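Local coordinates for structure-specific endonuclease subunit slx1 (Schizosaccharomyces pombe, PDB 4ZDT), which is the catalytic subunit of the slx1-slx4 endonuclease, nicking branched DNA in the duplex close to junctions with single-stranded DNA, here represented by its RING finger domain, at residues Leu61-Arg64 and Glu65-Thr69. Residues are numbered along the deposited sequence; the frame is centred on the assembly and turned at random.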
ATOM      1  N   LEU A  61      -3.485   0.350 -16.156  1.00 23.00           N
ATOM      2  CA  LEU A  61      -2.503  -0.712 -15.973  1.00 23.06           C
ATOM      3  C   LEU A  61      -2.678  -1.342 -14.609  1.00 22.93           C
ATOM      4  O   LEU A  61      -3.305  -0.745 -13.740  1.00 23.34           O
ATOM      5  CB  LEU A  61      -1.082  -0.156 -16.105  1.00 23.10           C
ATOM      6  CG  LEU A  61      -0.823   0.629 -17.402  1.00 24.22           C
ATOM      7  CD1 LEU A  61       0.547   1.270 -17.297  1.00 24.52           C
ATOM      8  CD2 LEU A  61      -0.912  -0.288 -18.628  1.00 22.98           C
ATOM      9  N   ARG A  62      -2.123  -2.540 -14.431  1.00 22.71           N
ATOM     10  CA  ARG A  62      -2.172  -3.220 -13.134  1.00 22.31           C
ATOM     11  C   ARG A  62      -1.082  -2.636 -12.252  1.00 21.92           C
ATOM     12  O   ARG A  62      -0.066  -2.136 -12.761  1.00 20.44           O
ATOM     13  CB  ARG A  62      -1.937  -4.718 -13.323  1.00 23.16           C
ATOM     14  CG  ARG A  62      -3.094  -5.412 -14.028  1.00 24.75           C
ATOM     15  CD  ARG A  62      -2.767  -6.840 -14.484  1.00 27.64           C
ATOM     16  NE  ARG A  62      -3.956  -7.391 -15.156  1.00 30.98           N
ATOM     17  CZ  ARG A  62      -4.141  -8.683 -15.475  1.00 33.39           C
ATOM     18  NH1 ARG A  62      -3.213  -9.588 -15.205  1.00 32.76           N
ATOM     19  NH2 ARG A  62      -5.268  -9.056 -16.071  1.00 31.51           N
ATOM     20  N   TRP A  63      -1.279  -2.739 -10.941  1.00 21.25           N
ATOM     21  CA  TRP A  63      -0.385  -2.144  -9.954  1.00 21.08           C
ATOM     22  C   TRP A  63       1.059  -2.511 -10.216  1.00 21.17           C
ATOM     23  O   TRP A  63       1.951  -1.661 -10.173  1.00 19.74           O
ATOM     24  CB  TRP A  63      -0.793  -2.570  -8.524  1.00 21.20           C
ATOM     25  CG  TRP A  63       0.112  -1.985  -7.466  1.00 22.08           C
ATOM     26  CD1 TRP A  63       0.960  -2.664  -6.627  1.00 21.63           C
ATOM     27  CD2 TRP A  63       0.307  -0.593  -7.191  1.00 21.84           C
ATOM     28  NE1 TRP A  63       1.653  -1.771  -5.823  1.00 21.75           N
ATOM     29  CE2 TRP A  63       1.264  -0.496  -6.150  1.00 22.77           C
ATOM     30  CE3 TRP A  63      -0.244   0.585  -7.717  1.00 22.77           C
ATOM     31  CZ2 TRP A  63       1.690   0.735  -5.634  1.00 23.39           C
ATOM     32  CZ3 TRP A  63       0.175   1.822  -7.181  1.00 22.59           C
ATOM     33  CH2 TRP A  63       1.133   1.877  -6.158  1.00 21.06           C
ATOM     34  N   ARG A  64       1.298  -3.790 -10.482  1.00 21.63           N
ATOM     35  CA  ARG A  64       2.653  -4.296 -10.684  1.00 22.91           C
ATOM     36  C   ARG A  64       3.423  -3.528 -11.757  1.00 22.51           C
ATOM     37  O   ARG A  64       4.626  -3.299 -11.626  1.00 21.96           O
ATOM     38  CB  ARG A  64       2.620  -5.785 -11.031  1.00 23.56           C
ATOM     39  CG  ARG A  64       3.891  -6.536 -10.667  1.00 25.37           C
ATOM     40  CD  ARG A  64       3.700  -8.039 -10.790  1.00 26.65           C
ATOM     41  NE  ARG A  64       3.053  -8.612  -9.610  1.00 26.32           N
ATOM     42  CZ  ARG A  64       3.685  -8.895  -8.476  1.00 27.76           C
ATOM     43  NH1 ARG A  64       4.986  -8.664  -8.363  1.00 25.61           N
ATOM     44  NH2 ARG A  64       3.016  -9.411  -7.452  1.00 28.60           N
ATOM     45  N   GLU A  65       2.726  -3.136 -12.818  1.00 22.45           N
ATOM     46  CA  GLU A  65       3.354  -2.454 -13.941  1.00 22.17           C
ATOM     47  C   GLU A  65       4.103  -1.194 -13.509  1.00 21.82           C
ATOM     48  O   GLU A  65       5.051  -0.774 -14.173  1.00 20.97           O
ATOM     49  CB  GLU A  65       2.312  -2.104 -15.005  1.00 21.42           C
ATOM     50  CG  GLU A  65       2.135  -3.170 -16.075  1.00 24.87           C
ATOM     51  CD  GLU A  65       1.123  -4.227 -15.683  1.00 24.37           C
ATOM     52  OE1 GLU A  65      -0.082  -3.905 -15.621  1.00 23.34           O
ATOM     53  OE2 GLU A  65       1.532  -5.382 -15.437  1.00 26.50           O
ATOM     54  N   PHE A  66       3.679  -0.590 -12.401  1.00 21.64           N
ATOM     55  CA  PHE A  66       4.320   0.643 -11.931  1.00 22.06           C
ATOM     56  C   PHE A  66       5.561   0.384 -11.086  1.00 22.85           C
ATOM     57  O   PHE A  66       6.256   1.325 -10.673  1.00 22.85           O
ATOM     58  CB  PHE A  66       3.303   1.519 -11.192  1.00 21.46           C
ATOM     59  CG  PHE A  66       2.169   1.974 -12.062  1.00 22.06           C
ATOM     60  CD1 PHE A  66       2.306   3.115 -12.857  1.00 20.80           C
ATOM     61  CD2 PHE A  66       0.952   1.277 -12.074  1.00 20.43           C
ATOM     62  CE1 PHE A  66       1.253   3.545 -13.657  1.00 21.25           C
ATOM     63  CE2 PHE A  66      -0.101   1.699 -12.872  1.00 20.63           C
ATOM     64  CZ  PHE A  66       0.057   2.842 -13.673  1.00 21.99           C
ATOM     65  N   LEU A  67       5.893  -0.895 -10.893  1.00 22.82           N
ATOM     66  CA  LEU A  67       6.988  -1.259  -9.999  1.00 23.86           C
ATOM     67  C   LEU A  67       8.289  -1.654 -10.703  1.00 24.97           C
ATOM     68  O   LEU A  67       9.045  -2.456 -10.155  1.00 24.98           O
ATOM     69  CB  LEU A  67       6.536  -2.407  -9.053  1.00 23.43           C
ATOM     70  CG  LEU A  67       5.251  -2.212  -8.232  1.00 24.63           C
ATOM     71  CD1 LEU A  67       4.917  -3.429  -7.386  1.00 25.18           C
ATOM     72  CD2 LEU A  67       5.340  -0.966  -7.350  1.00 25.87           C
ATOM     73  N   SER A  68       8.589  -1.087 -11.880  1.00 25.98           N
ATOM     74  CA  SER A  68       9.770  -1.554 -12.656  1.00 27.84           C
ATOM     75  C   SER A  68      11.116  -1.328 -11.980  1.00 28.62           C
ATOM     76  O   SER A  68      12.084  -2.015 -12.289  1.00 30.11           O
ATOM     77  CB  SER A  68       9.814  -0.964 -14.077  1.00 28.35           C
ATOM     78  OG  SER A  68      10.023   0.441 -14.026  1.00 29.25           O
ATOM     79  N   THR A  69      11.201  -0.375 -11.059  1.00 29.17           N
ATOM     80  CA  THR A  69      12.491  -0.078 -10.457  1.00 29.67           C
ATOM     81  C   THR A  69      12.580  -0.565  -9.020  1.00 29.97           C
ATOM     82  O   THR A  69      13.630  -0.474  -8.394  1.00 30.39           O
ATOM     83  CB  THR A  69      12.829   1.423 -10.527  1.00 30.16           C
ATOM     84  OG1 THR A  69      11.901   2.172  -9.719  1.00 30.59           O
ATOM     85  CG2 THR A  69      12.771   1.927 -12.010  1.00 31.19           C
TER
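Glu65 folds its side chain back over the backbone of Arg62: a bend at chi2 (87°) brings OE1 to within 2.7 Å of Arg62 N, which meets it nearly along the C-O axis. The same OE1 packs 3.1 Å from Arg62 CB, yet stays 5.2 Å from Arg62 NE, so the carboxylate is held by a side-chain-to-backbone hydrogen bond and not by a salt bridge. Glu65 N in turn donates to Arg62 O at 3.0 Å, so two bonds of different kinds link the residues. Replacing Glu65 by an alanine removes the carboxylate and would probably leave Arg62 N without this acceptor and the start of the turn less firmly fixed. Two further i to i+3 bonds, Phe66 N to Trp63 O and Leu67 N to Arg64 O (2.8 Å), follow the 3-10 path. Phe66 meets Leu61 at about a right angle, CE2 lying 3.9 Å from Leu61 CB, and packs edge-to-face with Phe40. Leu67 CD1 approaches Trp63 NE1, whose hydrogen bond goes to Leu29 O of the slx4 chain. With the Phe66 side chain about 5 Å from a bound zinc ion, this short 3-10 turn after strand 60-62 joins the RING finger's zinc-binding core to the slx4 interface.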